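Local coordinates for minor structural protein 5 (PDB 5E7T) that is a minor structural component of the lactococcal phage Tuc2009 virion, probably serving as an accessory part of its host-binding baseplate, at residues T199-V211 / S222-Y234. Numbering follows the deposited sequence.
Sequences TTADWPKFVGTYV and SKYDWDEMKYRVY
Two donors grip the carbonyl oxygen D225 O: the backbone N of T209, 3.1 Å away and 41° out of the carbonyl plane, and a water at 2.9 Å. That water also bonds T209 OG1 and, weakly, D227 OD2, tying side chains of both strands together. The return bond from D225 N to T209 O measures 2.8 Å; with the paired V207–D227 bonds it defines the antiparallel ladder of a long-looped beta hairpin, prolonged by M229 N donating to K205 O.

On the sheet face that carries W226 and F206, G208 packs against the indole: its CA lies over the six-membered ring, 3.7 Å from the centroid, a CH-pi contact. F206 continues this side, its ring atom CE2 packing obliquely on E228 CG. Y210 has CG between its backbone N and carbonyl carbon (chi1 87°), a rotation that brings the CD2–CE2 side of its ring over the face of Y224; the centroids are 4.9 Å apart and the planes 68° apart, an edge-to-face stack. K223 CG covers one Y210 face, 3.9 Å from its centroid. Both tyrosine hydroxyls bond the backbone of S218 in the hairpin loop. On the opposite sheet face, V207 CB meets M229 SD at 3.7 Å.

Beyond the ladder, W203 CB sits over one face of the R232 guanidinium, 3.6 Å from NH1.

Backbone bonds of F206, G208 and Y210 with A12, A10 and H8 make 206-210 the middle of a three-stranded antiparallel sheet, between 225-228 and 8-12; after M229 the chain enters strand 231-235 of a separate four-stranded sheet, between 238-243 and 258-265.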
loop_
_atom_site.group_PDB
_atom_site.type_symbol
_atom_site.label_atom_id
_atom_site.label_comp_id
_atom_site.label_asym_id
_atom_site.label_seq_id
_atom_site.Cartn_x
_atom_site.Cartn_y
_atom_site.Cartn_z
ATOM N N THR B 199 -41.014 12.078 19.440
ATOM C CA THR B 199 -40.085 12.410 20.521
ATOM C C THR B 199 -40.822 12.154 21.857
ATOM O O THR B 199 -42.033 11.912 21.853
ATOM C CB THR B 199 -39.675 13.886 20.424
ATOM O OG1 THR B 199 -40.800 14.718 20.734
ATOM C CG2 THR B 199 -39.114 14.253 19.081
ATOM N N THR B 200 -40.100 12.252 22.992
ATOM C CA THR B 200 -40.634 12.073 24.350
ATOM C C THR B 200 -41.750 13.078 24.615
ATOM O O THR B 200 -42.798 12.691 25.123
ATOM C CB THR B 200 -39.480 12.114 25.383
ATOM O OG1 THR B 200 -38.556 11.045 25.104
ATOM C CG2 THR B 200 -39.963 12.016 26.829
ATOM N N ALA B 201 -41.541 14.348 24.207
ATOM C CA ALA B 201 -42.474 15.473 24.372
ATOM C C ALA B 201 -43.865 15.234 23.808
ATOM O O ALA B 201 -44.830 15.746 24.374
ATOM C CB ALA B 201 -41.889 16.719 23.742
ATOM N N ASP B 202 -43.973 14.478 22.689
ATOM C CA ASP B 202 -45.207 14.198 21.955
ATOM C C ASP B 202 -46.212 13.331 22.689
ATOM O O ASP B 202 -47.362 13.258 22.250
ATOM C CB ASP B 202 -44.894 13.580 20.577
ATOM C CG ASP B 202 -44.095 14.473 19.651
ATOM O OD1 ASP B 202 -44.430 15.677 19.551
ATOM O OD2 ASP B 202 -43.144 13.963 19.004
ATOM N N TRP B 203 -45.813 12.665 23.776
ATOM C CA TRP B 203 -46.733 11.778 24.490
ATOM C C TRP B 203 -47.446 12.442 25.674
ATOM O O TRP B 203 -46.888 13.392 26.236
ATOM C CB TRP B 203 -45.993 10.516 24.951
ATOM C CG TRP B 203 -45.446 9.701 23.823
ATOM C CD1 TRP B 203 -44.172 9.721 23.344
ATOM C CD2 TRP B 203 -46.176 8.775 22.993
ATOM N NE1 TRP B 203 -44.050 8.846 22.285
ATOM C CE2 TRP B 203 -45.260 8.240 22.060
ATOM C CE3 TRP B 203 -47.518 8.335 22.957
ATOM C CZ2 TRP B 203 -45.643 7.310 21.083
ATOM C CZ3 TRP B 203 -47.892 7.410 21.992
ATOM C CH2 TRP B 203 -46.953 6.888 21.086
ATOM N N PRO B 204 -48.634 11.920 26.118
ATOM C CA PRO B 204 -49.294 12.484 27.307
ATOM C C PRO B 204 -48.372 12.516 28.519
ATOM O O PRO B 204 -47.604 11.564 28.718
ATOM C CB PRO B 204 -50.453 11.519 27.548
ATOM C CG PRO B 204 -50.755 10.946 26.227
ATOM C CD PRO B 204 -49.439 10.810 25.551
ATOM N N LYS B 205 -48.439 13.625 29.302
ATOM C CA LYS B 205 -47.625 13.887 30.498
ATOM C C LYS B 205 -48.287 13.502 31.820
ATOM O O LYS B 205 -47.574 13.188 32.787
ATOM C CB LYS B 205 -47.182 15.364 30.546
ATOM C CG LYS B 205 -45.919 15.628 29.740
ATOM C CD LYS B 205 -45.787 17.079 29.280
ATOM C CE LYS B 205 -44.844 17.218 28.096
ATOM N NZ LYS B 205 -45.523 16.926 26.804
ATOM N N PHE B 206 -49.642 13.541 31.864
ATOM C CA PHE B 206 -50.454 13.260 33.058
ATOM C C PHE B 206 -51.434 12.095 32.889
ATOM O O PHE B 206 -51.998 11.912 31.813
ATOM C CB PHE B 206 -51.191 14.532 33.533
ATOM C CG PHE B 206 -50.274 15.713 33.766
ATOM C CD1 PHE B 206 -49.897 16.543 32.713
ATOM C CD2 PHE B 206 -49.752 15.971 35.027
ATOM C CE1 PHE B 206 -49.003 17.600 32.916
ATOM C CE2 PHE B 206 -48.862 17.032 35.231
ATOM C CZ PHE B 206 -48.492 17.838 34.175
ATOM N N VAL B 207 -51.632 11.317 33.966
ATOM C CA VAL B 207 -52.575 10.200 34.027
ATOM C C VAL B 207 -53.674 10.478 35.075
ATOM O O VAL B 207 -53.399 10.987 36.163
ATOM C CB VAL B 207 -51.878 8.828 34.204
ATOM C CG1 VAL B 207 -51.204 8.696 35.559
ATOM C CG2 VAL B 207 -52.838 7.676 33.959
ATOM N N GLY B 208 -54.904 10.166 34.711
ATOM C CA GLY B 208 -56.072 10.342 35.554
ATOM C C GLY B 208 -56.746 9.024 35.843
ATOM O O GLY B 208 -56.930 8.213 34.933
ATOM N N THR B 209 -57.095 8.792 37.118
ATOM C CA THR B 209 -57.754 7.564 37.552
ATOM C C THR B 209 -58.874 7.783 38.537
ATOM O O THR B 209 -58.847 8.717 39.340
ATOM C CB THR B 209 -56.766 6.533 38.097
ATOM O OG1 THR B 209 -55.706 7.201 38.774
ATOM C CG2 THR B 209 -56.224 5.623 37.019
ATOM N N TYR B 210 -59.875 6.902 38.438
ATOM C CA TYR B 210 -61.052 6.779 39.291
ATOM C C TYR B 210 -61.549 5.329 39.201
ATOM O O TYR B 210 -61.220 4.631 38.234
ATOM C CB TYR B 210 -62.117 7.866 39.025
ATOM C CG TYR B 210 -63.124 7.575 37.940
ATOM C CD1 TYR B 210 -64.292 6.875 38.216
ATOM C CD2 TYR B 210 -62.976 8.109 36.668
ATOM C CE1 TYR B 210 -65.253 6.652 37.234
ATOM C CE2 TYR B 210 -63.926 7.885 35.673
ATOM C CZ TYR B 210 -65.064 7.152 35.959
ATOM O OH TYR B 210 -66.014 6.917 34.991
ATOM N N VAL B 211 -62.277 4.857 40.232
ATOM C CA VAL B 211 -62.699 3.454 40.340
ATOM C C VAL B 211 -64.188 3.224 40.650
ATOM O O VAL B 211 -64.971 4.169 40.776
ATOM C CB VAL B 211 -61.821 2.710 41.396
ATOM C CG1 VAL B 211 -60.458 2.345 40.840
ATOM C CG2 VAL B 211 -61.682 3.517 42.686
ATOM N N SER B 222 -62.567 16.250 35.244
ATOM C CA SER B 222 -62.677 16.399 36.699
ATOM C C SER B 222 -63.026 15.105 37.475
ATOM O O SER B 222 -62.669 15.010 38.651
ATOM C CB SER B 222 -63.662 17.509 37.055
ATOM O OG SER B 222 -64.996 17.170 36.712
ATOM N N LYS B 223 -63.683 14.110 36.830
ATOM C CA LYS B 223 -64.048 12.843 37.485
ATOM C C LYS B 223 -62.802 12.025 37.918
ATOM O O LYS B 223 -62.887 11.208 38.835
ATOM C CB LYS B 223 -64.976 12.009 36.571
ATOM C CG LYS B 223 -65.776 10.914 37.295
ATOM C CD LYS B 223 -67.200 11.353 37.674
ATOM C CE LYS B 223 -67.718 10.715 38.956
ATOM N NZ LYS B 223 -68.080 9.278 38.793
ATOM N N TYR B 224 -61.650 12.289 37.270
ATOM C CA TYR B 224 -60.359 11.623 37.451
ATOM C C TYR B 224 -59.431 12.272 38.502
ATOM O O TYR B 224 -59.581 13.455 38.822
ATOM C CB TYR B 224 -59.640 11.572 36.083
ATOM C CG TYR B 224 -60.350 10.723 35.052
ATOM C CD1 TYR B 224 -60.096 9.358 34.948
ATOM C CD2 TYR B 224 -61.273 11.283 34.174
ATOM C CE1 TYR B 224 -60.763 8.564 34.012
ATOM C CE2 TYR B 224 -61.943 10.500 33.229
ATOM C CZ TYR B 224 -61.691 9.138 33.157
ATOM O OH TYR B 224 -62.334 8.361 32.222
ATOM N N ASP B 225 -58.460 11.482 39.018
ATOM C CA ASP B 225 -57.420 11.940 39.943
ATOM C C ASP B 225 -56.144 12.036 39.101
ATOM O O ASP B 225 -55.590 11.017 38.677
ATOM C CB ASP B 225 -57.259 10.982 41.142
ATOM C CG ASP B 225 -58.472 10.888 42.060
ATOM O OD1 ASP B 225 -58.943 11.952 42.546
ATOM O OD2 ASP B 225 -58.912 9.750 42.346
ATOM N N TRP B 226 -55.731 13.268 38.794
ATOM C CA TRP B 226 -54.610 13.569 37.903
ATOM C C TRP B 226 -53.222 13.673 38.540
ATOM O O TRP B 226 -52.986 14.538 39.389
ATOM C CB TRP B 226 -54.912 14.848 37.138
ATOM C CG TRP B 226 -56.121 14.710 36.281
ATOM C CD1 TRP B 226 -57.397 15.067 36.602
ATOM C CD2 TRP B 226 -56.193 14.052 35.010
ATOM N NE1 TRP B 226 -58.248 14.740 35.576
ATOM C CE2 TRP B 226 -57.541 14.093 34.594
ATOM C CE3 TRP B 226 -55.242 13.458 34.164
ATOM C CZ2 TRP B 226 -57.964 13.554 33.374
ATOM C CZ3 TRP B 226 -55.670 12.897 32.973
ATOM C CH2 TRP B 226 -57.011 12.971 32.577
ATOM N N ASP B 227 -52.285 12.830 38.054
ATOM C CA ASP B 227 -50.893 12.769 38.500
ATOM C C ASP B 227 -49.941 12.916 37.320
ATOM O O ASP B 227 -50.280 12.488 36.216
ATOM C CB ASP B 227 -50.610 11.407 39.160
ATOM C CG ASP B 227 -51.237 11.145 40.513
ATOM O OD1 ASP B 227 -51.410 12.115 41.289
ATOM O OD2 ASP B 227 -51.446 9.956 40.844
ATOM N N GLU B 228 -48.723 13.453 37.563
ATOM C CA GLU B 228 -47.691 13.575 36.532
ATOM C C GLU B 228 -47.073 12.199 36.380
ATOM O O GLU B 228 -46.590 11.647 37.379
ATOM C CB GLU B 228 -46.610 14.603 36.915
ATOM C CG GLU B 228 -45.840 15.136 35.712
ATOM C CD GLU B 228 -44.550 15.903 35.947
ATOM O OE1 GLU B 228 -44.364 16.469 37.052
ATOM O OE2 GLU B 228 -43.728 15.955 35.001
ATOM N N MET B 229 -47.107 11.623 35.156
ATOM C CA MET B 229 -46.554 10.288 34.976
ATOM C C MET B 229 -45.049 10.273 35.151
ATOM O O MET B 229 -44.357 11.156 34.628
ATOM C CB MET B 229 -46.936 9.673 33.638
ATOM C CG MET B 229 -48.393 9.725 33.334
ATOM S SD MET B 229 -48.873 8.515 32.089
ATOM C CE MET B 229 -47.672 8.929 30.704
ATOM N N LYS B 230 -44.561 9.269 35.898
ATOM C CA LYS B 230 -43.154 9.002 36.197
ATOM C C LYS B 230 -42.667 7.794 35.369
ATOM O O LYS B 230 -41.457 7.565 35.309
ATOM C CB LYS B 230 -42.985 8.737 37.716
ATOM C CG LYS B 230 -41.557 8.852 38.280
ATOM C CD LYS B 230 -41.479 8.373 39.759
ATOM C CE LYS B 230 -40.063 8.249 40.306
ATOM N NZ LYS B 230 -40.021 7.638 41.669
ATOM N N TYR B 231 -43.587 7.013 34.729
ATOM C CA TYR B 231 -43.195 5.838 33.923
ATOM C C TYR B 231 -43.985 5.679 32.623
ATOM O O TYR B 231 -45.129 6.103 32.551
ATOM C CB TYR B 231 -43.243 4.523 34.744
ATOM C CG TYR B 231 -42.498 4.588 36.059
ATOM C CD1 TYR B 231 -41.126 4.355 36.118
ATOM C CD2 TYR B 231 -43.151 4.946 37.233
ATOM C CE1 TYR B 231 -40.428 4.458 37.320
ATOM C CE2 TYR B 231 -42.460 5.075 38.434
ATOM C CZ TYR B 231 -41.096 4.834 38.475
ATOM O OH TYR B 231 -40.424 4.960 39.670
ATOM N N ARG B 232 -43.364 5.063 31.593
ATOM C CA ARG B 232 -43.992 4.816 30.291
ATOM C C ARG B 232 -43.914 3.347 30.002
ATOM O O ARG B 232 -42.823 2.780 30.045
ATOM C CB ARG B 232 -43.345 5.630 29.159
ATOM C CG ARG B 232 -44.392 6.073 28.171
ATOM C CD ARG B 232 -43.890 6.631 26.853
ATOM N NE ARG B 232 -43.156 7.909 26.904
ATOM C CZ ARG B 232 -43.609 9.066 27.381
ATOM N NH1 ARG B 232 -44.776 9.125 28.012
ATOM N NH2 ARG B 232 -42.872 10.158 27.287
ATOM N N VAL B 233 -45.076 2.720 29.756
ATOM C CA VAL B 233 -45.212 1.286 29.522
ATOM C C VAL B 233 -45.373 1.007 28.050
ATOM O O VAL B 233 -46.277 1.538 27.418
ATOM C CB VAL B 233 -46.329 0.685 30.398
ATOM C CG1 VAL B 233 -46.595 -0.777 30.049
ATOM C CG2 VAL B 233 -45.986 0.840 31.882
ATOM N N TYR B 234 -44.440 0.212 27.505
ATOM C CA TYR B 234 -44.317 -0.207 26.100
ATOM C C TYR B 234 -44.705 -1.675 25.970
ATOM O O TYR B 234 -44.034 -2.550 26.528
ATOM C CB TYR B 234 -42.849 -0.045 25.628
ATOM C CG TYR B 234 -42.394 1.390 25.478
ATOM C CD1 TYR B 234 -41.949 2.122 26.576
ATOM C CD2 TYR B 234 -42.396 2.014 24.237
ATOM C CE1 TYR B 234 -41.529 3.448 26.442
ATOM C CE2 TYR B 234 -41.973 3.333 24.090
ATOM C CZ TYR B 234 -41.551 4.054 25.196
ATOM O OH TYR B 234 -41.171 5.371 25.033
HETATM O O HOH W 1 -53.486 9.138 39.232
#